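Local coordinates for DUF4595 domain-containing protein (Bacteroides vulgatus, PDB 3TZG) that is of unknown function but folds as a porin-like, antiparallel beta barrel, with a helix-bearing loop segment apparently packed inside it, at residues A[151-156]-A[204-209]; A[125-130]-A[138-143]; A[169-174]-A[244-249]; A[164-169]-A[224-229]. All blocks are in the same frame, centred on the assembly; numbering follows the deposited sequence.

Contact 1: A[151-156]-A[204-209]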
loop_
_atom_site.group_PDB
_atom_site.type_symbol
_atom_site.label_atom_id
_atom_site.label_comp_id
_atom_site.label_asym_id
_atom_site.label_seq_id
_atom_site.Cartn_x
_atom_site.Cartn_y
_atom_site.Cartn_z
ATOM N N SER A 151 10.085 14.630 10.047
ATOM C CA SER A 151 10.765 14.146 8.855
ATOM C C SER A 151 9.759 14.120 7.725
ATOM O O SER A 151 8.547 14.094 7.987
ATOM C CB SER A 151 11.393 12.784 9.082
ATOM O OG SER A 151 10.415 11.830 9.436
ATOM N N SER A 152 10.235 14.204 6.482
ATOM C CA SER A 152 9.342 14.182 5.327
ATOM C C SER A 152 9.979 13.485 4.129
ATOM O O SER A 152 11.211 13.286 4.075
ATOM C CB SER A 152 8.941 15.591 4.930
ATOM O OG SER A 152 10.081 16.326 4.513
ATOM N N CYS A 153 9.116 13.159 3.151
ATOM C CA CYS A 153 9.522 12.539 1.915
ATOM C C CYS A 153 8.656 13.006 0.778
ATOM O O CYS A 153 7.433 13.093 0.912
ATOM C CB CYS A 153 9.466 11.022 2.043
ATOM S SG CYS A 153 10.236 10.140 0.668
ATOM N N HIS A 154 9.281 13.258 -0.356
ATOM C CA HIS A 154 8.582 13.551 -1.582
ATOM C C HIS A 154 8.955 12.471 -2.562
ATOM O O HIS A 154 10.151 12.287 -2.812
ATOM C CB HIS A 154 8.935 14.940 -2.080
ATOM C CG HIS A 154 7.924 15.570 -2.986
ATOM N ND1 HIS A 154 7.676 16.929 -2.939
ATOM C CD2 HIS A 154 7.122 15.011 -3.923
ATOM C CE1 HIS A 154 6.776 17.167 -3.874
ATOM N NE2 HIS A 154 6.403 16.042 -4.495
ATOM N N THR A 155 7.959 11.706 -3.062
ATOM C CA THR A 155 8.171 10.598 -4.014
ATOM C C THR A 155 7.605 10.983 -5.419
ATOM O O THR A 155 6.493 11.493 -5.523
ATOM C CB THR A 155 7.543 9.325 -3.472
ATOM O OG1 THR A 155 8.030 9.062 -2.159
ATOM C CG2 THR A 155 7.819 8.151 -4.323
ATOM N N TYR A 156 8.399 10.782 -6.482
ATOM C CA TYR A 156 7.978 11.117 -7.848
ATOM C C TYR A 156 7.921 9.839 -8.691
ATOM O O TYR A 156 8.817 9.011 -8.587
ATOM C CB TYR A 156 8.922 12.170 -8.484
ATOM C CG TYR A 156 9.068 13.447 -7.687
ATOM C CD1 TYR A 156 10.021 13.559 -6.673
ATOM C CD2 TYR A 156 8.288 14.562 -7.968
ATOM C CE1 TYR A 156 10.202 14.751 -5.976
ATOM C CE2 TYR A 156 8.434 15.751 -7.247
ATOM C CZ TYR A 156 9.400 15.842 -6.260
ATOM O OH TYR A 156 9.533 16.993 -5.515
ATOM N N ILE A 204 11.089 5.315 -9.993
ATOM C CA ILE A 204 10.686 6.016 -8.768
ATOM C C ILE A 204 11.891 6.770 -8.191
ATOM O O ILE A 204 12.990 6.196 -8.139
ATOM C CB ILE A 204 10.086 5.043 -7.697
ATOM C CG1 ILE A 204 9.099 4.028 -8.320
ATOM C CG2 ILE A 204 9.475 5.846 -6.505
ATOM C CD1 ILE A 204 8.878 2.843 -7.586
ATOM N N GLY A 205 11.649 8.001 -7.714
ATOM C CA GLY A 205 12.630 8.876 -7.070
ATOM C C GLY A 205 12.128 9.369 -5.721
ATOM O O GLY A 205 10.957 9.751 -5.577
ATOM N N TYR A 206 13.031 9.384 -4.718
ATOM C CA TYR A 206 12.774 9.803 -3.347
ATOM C C TYR A 206 13.620 10.973 -2.930
ATOM O O TYR A 206 14.841 10.883 -3.001
ATOM C CB TYR A 206 13.072 8.644 -2.395
ATOM C CG TYR A 206 12.224 7.440 -2.684
ATOM C CD1 TYR A 206 10.948 7.314 -2.140
ATOM C CD2 TYR A 206 12.699 6.409 -3.483
ATOM C CE1 TYR A 206 10.164 6.192 -2.398
ATOM C CE2 TYR A 206 11.920 5.292 -3.758
ATOM C CZ TYR A 206 10.648 5.193 -3.224
ATOM O OH TYR A 206 9.875 4.105 -3.528
ATOM N N CYS A 207 13.001 12.030 -2.418
ATOM C CA CYS A 207 13.758 13.158 -1.914
ATOM C C CYS A 207 13.387 13.356 -0.445
ATOM O O CYS A 207 12.308 13.844 -0.137
ATOM C CB CYS A 207 13.515 14.408 -2.761
ATOM S SG CYS A 207 14.370 15.894 -2.171
HETATM N N MSE A 208 14.260 12.916 0.455
HETATM C CA MSE A 208 14.018 13.008 1.889
HETATM C C MSE A 208 14.483 14.296 2.494
HETATM O O MSE A 208 15.592 14.780 2.200
HETATM C CB MSE A 208 14.704 11.888 2.655
HETATM C CG MSE A 208 13.829 10.693 2.886
HETATM SE SE MSE A 208 14.049 9.447 1.425
HETATM C CE MSE A 208 15.897 8.758 1.711
ATOM N N ASN A 209 13.644 14.815 3.404
ATOM C CA ASN A 209 13.890 15.983 4.226
ATOM C C ASN A 209 14.524 17.131 3.413
ATOM O O ASN A 209 15.569 17.711 3.783
ATOM C CB ASN A 209 14.776 15.592 5.407
ATOM C CG ASN A 209 14.109 14.567 6.252
ATOM O OD1 ASN A 209 13.028 14.808 6.806
ATOM N ND2 ASN A 209 14.686 13.366 6.267
#
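N209 holds S152 at two points: its side-chain OD1 accepts from S152 N at 2.9 Å, and its backbone N donates to S152 O at 3.0 Å. In both bonds the donor stands well above the carbonyl plane, 40° out of it for OD1. With CG anti to the carbonyl carbon (chi1 -61°), the amide folds back to serve S152 N as acceptor. An alanine here removes OD1 and would probably leave S152 N without its acceptor, so that the pairing at S152 could slacken. Further along, H154 N and O pair with C207 O and N, and Y156 N and O with G205 O and N; H154 O receives C207 N at 2.9 Å.

C153–M208 and T155–Y206 are the non-hydrogen-bonded pairs between. On their face T155 lies beside Y206, with OG1 3.4 Å from Y206 CD1, while T155 CG2 meets I204 CG2 at 3.6 Å. C153 SG comes to the edge of the Y206 ring, 4.0 Å from its CD1, and touches the SE of selenomethionine M208. The other face carries H154, Y156 and C207; there H154 NE2 turns from this contact to bond E138. Main-chain bonds thus zip the two barrel strands, and one side-chain amide adds a bond beside N209's own backbone.

Contact 2: A[125-130]-A[138-143]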
loop_
_atom_site.group_PDB
_atom_site.type_symbol
_atom_site.label_atom_id
_atom_site.label_comp_id
_atom_site.label_asym_id
_atom_site.label_seq_id
_atom_site.Cartn_x
_atom_site.Cartn_y
_atom_site.Cartn_z
ATOM N N GLN A 125 1.045 12.093 7.698
ATOM C CA GLN A 125 0.183 12.870 6.804
ATOM C C GLN A 125 0.644 12.680 5.369
ATOM O O GLN A 125 1.746 13.071 5.021
ATOM C CB GLN A 125 0.188 14.351 7.197
ATOM C CG GLN A 125 -0.271 14.612 8.619
ATOM C CD GLN A 125 -0.123 16.057 8.961
ATOM O OE1 GLN A 125 -1.090 16.813 8.920
ATOM N NE2 GLN A 125 1.095 16.481 9.290
ATOM N N GLY A 126 -0.190 12.066 4.551
ATOM C CA GLY A 126 0.174 11.775 3.178
ATOM C C GLY A 126 -0.740 12.427 2.188
ATOM O O GLY A 126 -1.956 12.418 2.384
ATOM N N LYS A 127 -0.146 12.962 1.099
ATOM C CA LYS A 127 -0.823 13.609 -0.018
ATOM C C LYS A 127 -0.515 12.844 -1.289
ATOM O O LYS A 127 0.650 12.723 -1.629
ATOM C CB LYS A 127 -0.371 15.072 -0.128
ATOM C CG LYS A 127 -1.254 15.927 -1.011
ATOM C CD LYS A 127 -0.676 17.330 -1.178
ATOM C CE LYS A 127 -1.534 18.150 -2.110
ATOM N NZ LYS A 127 -0.906 19.458 -2.425
ATOM N N TYR A 128 -1.530 12.294 -1.970
ATOM C CA TYR A 128 -1.370 11.538 -3.217
ATOM C C TYR A 128 -1.921 12.389 -4.328
ATOM O O TYR A 128 -3.104 12.713 -4.293
ATOM C CB TYR A 128 -2.065 10.168 -3.121
ATOM C CG TYR A 128 -1.429 9.256 -2.095
ATOM C CD1 TYR A 128 -1.611 9.471 -0.730
ATOM C CD2 TYR A 128 -0.644 8.173 -2.486
ATOM C CE1 TYR A 128 -0.958 8.687 0.217
ATOM C CE2 TYR A 128 0.007 7.374 -1.547
ATOM C CZ TYR A 128 -0.156 7.637 -0.197
ATOM O OH TYR A 128 0.438 6.831 0.732
ATOM N N VAL A 129 -1.045 12.825 -5.261
ATOM C CA VAL A 129 -1.388 13.712 -6.384
ATOM C C VAL A 129 -1.301 12.917 -7.698
ATOM O O VAL A 129 -0.315 12.224 -7.939
ATOM C CB VAL A 129 -0.457 14.945 -6.365
ATOM C CG1 VAL A 129 -0.634 15.804 -7.610
ATOM C CG2 VAL A 129 -0.702 15.772 -5.107
ATOM N N PHE A 130 -2.364 12.998 -8.515
ATOM C CA PHE A 130 -2.535 12.253 -9.778
ATOM C C PHE A 130 -2.570 13.180 -10.963
ATOM O O PHE A 130 -3.047 14.312 -10.830
ATOM C CB PHE A 130 -3.860 11.443 -9.745
ATOM C CG PHE A 130 -3.966 10.465 -8.601
ATOM C CD1 PHE A 130 -4.288 10.899 -7.317
ATOM C CD2 PHE A 130 -3.695 9.119 -8.794
ATOM C CE1 PHE A 130 -4.294 10.005 -6.245
ATOM C CE2 PHE A 130 -3.725 8.222 -7.725
ATOM C CZ PHE A 130 -4.039 8.663 -6.466
ATOM N N GLU A 138 2.913 11.940 -7.750
ATOM C CA GLU A 138 3.688 12.327 -6.561
ATOM C C GLU A 138 2.997 11.969 -5.284
ATOM O O GLU A 138 1.763 12.006 -5.203
ATOM C CB GLU A 138 3.954 13.831 -6.531
ATOM C CG GLU A 138 4.755 14.395 -7.671
ATOM C CD GLU A 138 4.783 15.907 -7.686
ATOM O OE1 GLU A 138 4.405 16.540 -6.673
ATOM O OE2 GLU A 138 5.243 16.460 -8.709
ATOM N N VAL A 139 3.798 11.650 -4.278
ATOM C CA VAL A 139 3.344 11.341 -2.922
ATOM C C VAL A 139 4.180 12.159 -1.951
ATOM O O VAL A 139 5.405 12.107 -1.995
ATOM C CB VAL A 139 3.374 9.835 -2.551
ATOM C CG1 VAL A 139 2.752 9.605 -1.161
ATOM C CG2 VAL A 139 2.706 8.967 -3.622
HETATM N N MSE A 140 3.526 12.929 -1.103
HETATM C CA MSE A 140 4.176 13.739 -0.076
HETATM C C MSE A 140 3.747 13.236 1.279
HETATM O O MSE A 140 2.541 13.090 1.527
HETATM C CB MSE A 140 3.859 15.219 -0.242
HETATM C CG MSE A 140 4.521 15.819 -1.446
HETATM SE SE MSE A 140 3.243 16.552 -2.705
HETATM C CE MSE A 140 2.296 14.988 -3.279
ATOM N N THR A 141 4.735 12.894 2.132
ATOM C CA THR A 141 4.474 12.353 3.456
ATOM C C THR A 141 5.246 13.115 4.482
ATOM O O THR A 141 6.433 13.375 4.293
ATOM C CB THR A 141 4.802 10.869 3.548
ATOM O OG1 THR A 141 4.423 10.175 2.360
ATOM C CG2 THR A 141 4.137 10.224 4.721
ATOM N N VAL A 142 4.566 13.471 5.579
ATOM C CA VAL A 142 5.130 14.155 6.728
ATOM C C VAL A 142 4.921 13.272 7.928
ATOM O O VAL A 142 3.786 12.890 8.217
ATOM C CB VAL A 142 4.552 15.573 6.940
ATOM C CG1 VAL A 142 5.159 16.240 8.178
ATOM C CG2 VAL A 142 4.764 16.436 5.703
ATOM N N PHE A 143 6.025 12.956 8.633
ATOM C CA PHE A 143 6.040 12.131 9.846
ATOM C C PHE A 143 6.346 12.979 11.050
ATOM O O PHE A 143 7.416 13.590 11.108
ATOM C CB PHE A 143 7.074 11.000 9.727
ATOM C CG PHE A 143 6.856 10.033 8.588
ATOM C CD1 PHE A 143 7.347 10.311 7.316
ATOM C CD2 PHE A 143 6.173 8.833 8.793
ATOM C CE1 PHE A 143 7.144 9.412 6.264
ATOM C CE2 PHE A 143 5.969 7.932 7.745
ATOM C CZ PHE A 143 6.461 8.223 6.488
HETATM O O HOH W 1 2.605 8.232 2.779
#
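One water links Y128 and T141 across the strands: it donates to Y128 OH over 3.3 Å from its O and lies 2.7 Å from T141 OG1. The phenol oxygen is also bonded to D177 O, from the loop that packs on this face. Below the hydroxyl, V139 CG1 sits over one face of the Y128 ring, 3.7 Å from the centroid and 19° off the normal, in a CH-pi contact. V139 places CG1 there by setting it anti to the backbone N (chi1 -175°). A phenylalanine in place of the tyrosine would still offer V139 a ring face but is likely to leave the water and D177 O without their phenolic partner.

The strands form a beta hairpin of the barrel wall, paired antiparallel with Q125–V142, K127–M140 and V129–E138 as hydrogen-bonded pairs. V129 N reaches E138 O at 2.9 Å, and K127 N reaches M140 O at 2.7 Å.

On the face opposite Y128, selenomethionine M140 bends at its second and third torsions and swings its methyl back across the seam. There CE meets V129 CG2 at 3.6 Å, the two side chains crossing at a slant. E138, beside V129 on that face, gives its OE1 to H154 of the next strand.

Contact 3: A[169-174]-A[244-249]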
loop_
_atom_site.group_PDB
_atom_site.type_symbol
_atom_site.label_atom_id
_atom_site.label_comp_id
_atom_site.label_asym_id
_atom_site.label_seq_id
_atom_site.Cartn_x
_atom_site.Cartn_y
_atom_site.Cartn_z
ATOM N N LEU A 169 -6.643 -6.922 -8.935
ATOM C CA LEU A 169 -6.048 -6.131 -7.864
ATOM C C LEU A 169 -5.354 -4.913 -8.415
ATOM O O LEU A 169 -5.001 -4.882 -9.597
ATOM C CB LEU A 169 -5.033 -6.966 -7.051
ATOM C CG LEU A 169 -5.463 -8.303 -6.437
ATOM C CD1 LEU A 169 -4.294 -8.967 -5.794
ATOM C CD2 LEU A 169 -6.612 -8.136 -5.437
ATOM N N ASN A 170 -5.139 -3.898 -7.548
ATOM C CA ASN A 170 -4.402 -2.700 -7.923
ATOM C C ASN A 170 -2.963 -2.981 -7.568
ATOM O O ASN A 170 -2.523 -2.717 -6.439
ATOM C CB ASN A 170 -4.967 -1.437 -7.268
ATOM C CG ASN A 170 -4.238 -0.181 -7.657
ATOM O OD1 ASN A 170 -3.536 -0.118 -8.676
ATOM N ND2 ASN A 170 -4.411 0.865 -6.874
ATOM N N LEU A 171 -2.228 -3.535 -8.547
ATOM C CA LEU A 171 -0.848 -4.005 -8.385
ATOM C C LEU A 171 0.165 -2.870 -8.085
ATOM O O LEU A 171 1.256 -3.206 -7.611
ATOM C CB LEU A 171 -0.397 -4.816 -9.612
ATOM C CG LEU A 171 -1.249 -6.103 -9.802
ATOM C CD1 LEU A 171 -0.814 -6.883 -10.982
ATOM C CD2 LEU A 171 -1.264 -6.977 -8.537
ATOM N N GLN A 172 -0.224 -1.558 -8.218
ATOM C CA GLN A 172 0.603 -0.388 -7.850
ATOM C C GLN A 172 0.932 -0.423 -6.383
ATOM O O GLN A 172 1.950 0.136 -5.959
ATOM C CB GLN A 172 -0.102 0.935 -8.153
ATOM C CG GLN A 172 -0.555 1.119 -9.583
ATOM C CD GLN A 172 -1.562 2.238 -9.726
ATOM O OE1 GLN A 172 -1.764 3.074 -8.816
ATOM N NE2 GLN A 172 -2.239 2.255 -10.880
ATOM N N ALA A 173 0.045 -1.082 -5.581
ATOM C CA ALA A 173 0.213 -1.228 -4.134
ATOM C C ALA A 173 1.521 -1.936 -3.795
ATOM O O ALA A 173 2.032 -1.774 -2.695
ATOM C CB ALA A 173 -0.957 -2.000 -3.554
ATOM N N TYR A 174 2.068 -2.722 -4.733
ATOM C CA TYR A 174 3.305 -3.440 -4.489
ATOM C C TYR A 174 4.520 -2.545 -4.731
ATOM O O TYR A 174 5.616 -2.961 -4.345
ATOM C CB TYR A 174 3.385 -4.714 -5.347
ATOM C CG TYR A 174 2.457 -5.814 -4.866
ATOM C CD1 TYR A 174 2.720 -6.510 -3.690
ATOM C CD2 TYR A 174 1.293 -6.126 -5.561
ATOM C CE1 TYR A 174 1.841 -7.476 -3.207
ATOM C CE2 TYR A 174 0.402 -7.091 -5.086
ATOM C CZ TYR A 174 0.681 -7.767 -3.908
ATOM O OH TYR A 174 -0.157 -8.762 -3.431
ATOM N N ILE A 244 8.243 -9.585 -6.049
ATOM C CA ILE A 244 6.929 -10.176 -5.829
ATOM C C ILE A 244 6.581 -10.996 -7.049
ATOM O O ILE A 244 6.625 -10.484 -8.163
ATOM C CB ILE A 244 5.848 -9.107 -5.503
ATOM C CG1 ILE A 244 6.102 -8.490 -4.103
ATOM C CG2 ILE A 244 4.426 -9.676 -5.591
ATOM C CD1 ILE A 244 6.652 -7.098 -4.176
ATOM N N ASP A 245 6.289 -12.277 -6.847
ATOM C CA ASP A 245 5.886 -13.173 -7.932
ATOM C C ASP A 245 4.374 -13.392 -7.835
ATOM O O ASP A 245 3.861 -13.548 -6.728
ATOM C CB ASP A 245 6.678 -14.492 -7.884
ATOM C CG ASP A 245 8.125 -14.399 -8.369
ATOM O OD1 ASP A 245 8.364 -13.744 -9.399
ATOM O OD2 ASP A 245 8.987 -15.098 -7.802
ATOM N N LEU A 246 3.650 -13.311 -8.958
ATOM C CA LEU A 246 2.191 -13.444 -8.951
ATOM C C LEU A 246 1.700 -14.508 -9.924
ATOM O O LEU A 246 2.250 -14.674 -11.029
ATOM C CB LEU A 246 1.504 -12.108 -9.296
ATOM C CG LEU A 246 1.807 -10.909 -8.407
ATOM C CD1 LEU A 246 2.851 -10.028 -9.044
ATOM C CD2 LEU A 246 0.592 -10.089 -8.218
ATOM N N SER A 247 0.635 -15.221 -9.524
ATOM C CA SER A 247 0.017 -16.269 -10.339
ATOM C C SER A 247 -1.441 -15.936 -10.572
ATOM O O SER A 247 -2.100 -15.372 -9.692
ATOM C CB SER A 247 0.165 -17.630 -9.670
ATOM O OG SER A 247 -0.471 -18.649 -10.421
ATOM N N TYR A 248 -1.945 -16.303 -11.754
ATOM C CA TYR A 248 -3.328 -16.058 -12.167
ATOM C C TYR A 248 -4.043 -17.386 -12.473
ATOM O O TYR A 248 -5.184 -17.370 -12.941
ATOM C CB TYR A 248 -3.345 -15.122 -13.386
ATOM C CG TYR A 248 -2.697 -13.777 -13.137
ATOM C CD1 TYR A 248 -1.316 -13.618 -13.225
ATOM C CD2 TYR A 248 -3.466 -12.655 -12.822
ATOM C CE1 TYR A 248 -0.712 -12.395 -12.951
ATOM C CE2 TYR A 248 -2.873 -11.418 -12.578
ATOM C CZ TYR A 248 -1.498 -11.296 -12.645
ATOM O OH TYR A 248 -0.917 -10.081 -12.444
ATOM N N ASN A 249 -3.387 -18.526 -12.147
ATOM C CA ASN A 249 -3.896 -19.886 -12.375
ATOM C C ASN A 249 -4.894 -20.303 -11.298
ATOM O O ASN A 249 -4.570 -20.184 -10.114
ATOM C CB ASN A 249 -2.741 -20.915 -12.421
ATOM C CG ASN A 249 -3.187 -22.353 -12.624
ATOM O OD1 ASN A 249 -3.202 -23.163 -11.694
ATOM N ND2 ASN A 249 -3.607 -22.700 -13.832
#
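Y174 lies against I244 and L246 of the last barrel strand, 239-247, where the loop carrying a short 3-10 turn, 171-174, packs on the barrel wall. From CB the ring is sent toward the strand, CG standing anti to the carbonyl carbon (chi1 -73°). CD1 is the first atom to touch, 3.9 Å from I244 CG1, with I244 CD1 close by. Next, CE1 comes near I244 CG2, and that methyl lies over one face of the ring, 4.2 Å from the centroid and 17° off its normal, a CH-pi contact. Farther round the ring, on the same side as that methyl, L246 CD2 lies obliquely 4.3 Å from CE2 of Y174. At the tip, OH is hydrogen-bonded to Y37 OH, and F184 of helix 181-188 meets the ring edge-to-face.

L171, one turn earlier, is tied to Y174 by the backbone bond from Y174 N to L171 O at 3.0 Å. Its side chain and that of L246 reach for each other tip to tip, the CD2 methyls of L171 and L246 3.6 Å apart. The contact between the segments is apolar; Y248 gives its hydroxyl to P228 O, and that same Y248 OH rests 3.5 Å from L171 CD1.

Contact 4: A[164-169]-A[224-229]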
loop_
_atom_site.group_PDB
_atom_site.type_symbol
_atom_site.label_atom_id
_atom_site.label_comp_id
_atom_site.label_asym_id
_atom_site.label_seq_id
_atom_site.Cartn_x
_atom_site.Cartn_y
_atom_site.Cartn_z
ATOM N N ASN A 164 1.404 -1.034 -18.885
ATOM C CA ASN A 164 -0.004 -1.200 -18.545
ATOM C C ASN A 164 -0.292 -2.655 -18.319
ATOM O O ASN A 164 0.322 -3.529 -18.938
ATOM C CB ASN A 164 -0.919 -0.623 -19.638
ATOM C CG ASN A 164 -0.752 0.869 -19.790
ATOM O OD1 ASN A 164 -1.246 1.673 -18.976
ATOM N ND2 ASN A 164 -0.002 1.268 -20.813
ATOM N N TYR A 165 -1.207 -2.908 -17.405
ATOM C CA TYR A 165 -1.594 -4.250 -17.056
ATOM C C TYR A 165 -3.097 -4.322 -16.903
ATOM O O TYR A 165 -3.778 -3.289 -16.816
ATOM C CB TYR A 165 -0.883 -4.679 -15.757
ATOM C CG TYR A 165 -1.467 -4.073 -14.492
ATOM C CD1 TYR A 165 -1.128 -2.785 -14.091
ATOM C CD2 TYR A 165 -2.346 -4.792 -13.691
ATOM C CE1 TYR A 165 -1.682 -2.209 -12.954
ATOM C CE2 TYR A 165 -2.908 -4.225 -12.546
ATOM C CZ TYR A 165 -2.561 -2.935 -12.175
ATOM O OH TYR A 165 -3.077 -2.361 -11.041
ATOM N N GLN A 166 -3.595 -5.553 -16.812
ATOM C CA GLN A 166 -4.993 -5.844 -16.547
ATOM C C GLN A 166 -5.032 -6.950 -15.510
ATOM O O GLN A 166 -4.501 -8.031 -15.759
ATOM C CB GLN A 166 -5.735 -6.215 -17.826
ATOM C CG GLN A 166 -7.223 -5.831 -17.828
ATOM C CD GLN A 166 -7.472 -4.371 -18.151
ATOM O OE1 GLN A 166 -7.983 -3.608 -17.322
ATOM N NE2 GLN A 166 -7.139 -3.951 -19.372
ATOM N N ALA A 167 -5.521 -6.630 -14.298
ATOM C CA ALA A 167 -5.657 -7.556 -13.177
ATOM C C ALA A 167 -6.798 -7.098 -12.288
ATOM O O ALA A 167 -7.236 -5.946 -12.391
ATOM C CB ALA A 167 -4.355 -7.647 -12.403
ATOM N N ASN A 168 -7.301 -7.996 -11.438
ATOM C CA ASN A 168 -8.401 -7.704 -10.510
ATOM C C ASN A 168 -7.919 -6.787 -9.354
ATOM O O ASN A 168 -8.692 -5.970 -8.867
ATOM C CB ASN A 168 -8.988 -9.001 -9.962
ATOM C CG ASN A 168 -8.091 -9.750 -9.007
ATOM O OD1 ASN A 168 -6.975 -10.149 -9.329
ATOM N ND2 ASN A 168 -8.556 -9.937 -7.793
ATOM N N LEU A 169 -6.643 -6.922 -8.935
ATOM C CA LEU A 169 -6.048 -6.131 -7.864
ATOM C C LEU A 169 -5.354 -4.913 -8.415
ATOM O O LEU A 169 -5.001 -4.882 -9.597
ATOM C CB LEU A 169 -5.033 -6.966 -7.051
ATOM C CG LEU A 169 -5.463 -8.303 -6.437
ATOM C CD1 LEU A 169 -4.294 -8.967 -5.794
ATOM C CD2 LEU A 169 -6.612 -8.136 -5.437
ATOM N N ASP A 224 3.093 -11.851 -18.483
ATOM C CA ASP A 224 2.627 -13.086 -19.114
ATOM C C ASP A 224 1.253 -12.783 -19.667
ATOM O O ASP A 224 0.304 -12.603 -18.901
ATOM C CB ASP A 224 2.635 -14.254 -18.112
ATOM C CG ASP A 224 3.014 -15.611 -18.678
ATOM O OD1 ASP A 224 2.357 -16.059 -19.646
ATOM O OD2 ASP A 224 3.915 -16.262 -18.102
ATOM N N ASP A 225 1.194 -12.618 -20.997
ATOM C CA ASP A 225 0.053 -12.211 -21.817
ATOM C C ASP A 225 -0.767 -11.129 -21.068
ATOM O O ASP A 225 -1.903 -11.379 -20.656
ATOM C CB ASP A 225 -0.839 -13.385 -22.331
ATOM C CG ASP A 225 -1.179 -14.565 -21.430
ATOM O OD1 ASP A 225 -1.606 -14.333 -20.281
ATOM O OD2 ASP A 225 -1.174 -15.720 -21.934
ATOM N N GLU A 226 -0.129 -9.923 -20.894
ATOM C CA GLU A 226 -0.655 -8.665 -20.325
ATOM C C GLU A 226 -0.703 -8.654 -18.762
ATOM O O GLU A 226 -0.859 -7.590 -18.168
ATOM C CB GLU A 226 -2.077 -8.396 -20.887
ATOM C CG GLU A 226 -2.627 -6.979 -20.785
ATOM C CD GLU A 226 -3.904 -6.759 -21.585
ATOM O OE1 GLU A 226 -4.860 -6.170 -21.027
ATOM O OE2 GLU A 226 -3.970 -7.220 -22.749
ATOM N N ASN A 227 -0.518 -9.797 -18.113
ATOM C CA ASN A 227 -0.584 -9.877 -16.658
ATOM C C ASN A 227 0.797 -9.829 -16.008
ATOM O O ASN A 227 1.634 -10.678 -16.321
ATOM C CB ASN A 227 -1.274 -11.171 -16.244
ATOM C CG ASN A 227 -2.679 -11.337 -16.715
ATOM O OD1 ASN A 227 -3.057 -12.384 -17.226
ATOM N ND2 ASN A 227 -3.482 -10.317 -16.556
ATOM N N PRO A 228 1.052 -8.946 -15.027
ATOM C CA PRO A 228 2.380 -8.954 -14.398
ATOM C C PRO A 228 2.567 -10.186 -13.510
ATOM O O PRO A 228 1.852 -10.357 -12.504
ATOM C CB PRO A 228 2.393 -7.662 -13.580
ATOM C CG PRO A 228 1.252 -6.885 -14.026
ATOM C CD PRO A 228 0.225 -7.847 -14.495
ATOM N N VAL A 229 3.527 -11.045 -13.889
ATOM C CA VAL A 229 3.785 -12.286 -13.147
ATOM C C VAL A 229 5.019 -12.111 -12.253
ATOM O O VAL A 229 5.283 -12.972 -11.414
ATOM C CB VAL A 229 3.899 -13.536 -14.049
ATOM C CG1 VAL A 229 2.529 -13.921 -14.563
ATOM C CG2 VAL A 229 4.873 -13.336 -15.205
#
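A tight beta hairpin turn, linking the barrel strands 213-224 and 227-235, brings E226, N227 and P228 against Y165 and Q166 in the loop that follows strand 163-164. The turn is type I', D224 to N227, closed by two backbone bonds, N227 N to D224 O at 3.0 Å and D224 N to N227 O at 2.9 Å. D225 and E226 both take positive phi, as this turn requires, and E226 O is left facing the loop, 3.6 Å from Y165 CA in a CA-H...O contact.

N227 reaches across with its amide: ND2 lies 2.6 Å from Q166 O, but the angle at the hydrogen is only 117° and the bond is weak. T8 OG1 is another hydrogen-bond partner of ND2, tying the turn to the N-terminal part of the chain; the link to the loop is the weaker.

P228 and Y165 make the apolar part. The proline CG touches Y165 CB at 3.5 Å and its CD is nearly as close, the two side chains crossing at about a right angle. Y165 holds CG between its backbone N and carbonyl carbon (chi1 76°), which carries the ring on past the proline to place OH at L171 N, its hydrogen-bond partner. Beyond, Q166 and E226 run side by side; E226 OE1 lies 3.3 Å from Q166 CB, and the carboxylate and amide planes are turned 66° apart. Two corner residues of positive phi within a doubly bonded closing pair mark the two-residue type I' hairpin, here joining neighbouring strands of an antiparallel barrel.

In the fold
Contacts 1 and 2 are neighbouring seams of the barrel wall, their centres 9 Å apart. Strands 136-145 and 150-158 join them directly: T155 N lies 2.8 Å from V139 O, and S151 O is equally far from F143 N. Contacts 3 and 4 form a second cluster, with centres 8 Å apart and L169 in common. There the loop after strand 163-164 meets two successive strands, 227-235 and 239-247. Y248 OH to P228 O at 2.8 Å and L171 N to Y165 OH at 2.9 Å tie these two together. The clusters do not touch: contacts 2 and 3 lie on opposite sides of the chain's centre, about 23 Å between centres and about 6 Å between nearest atoms.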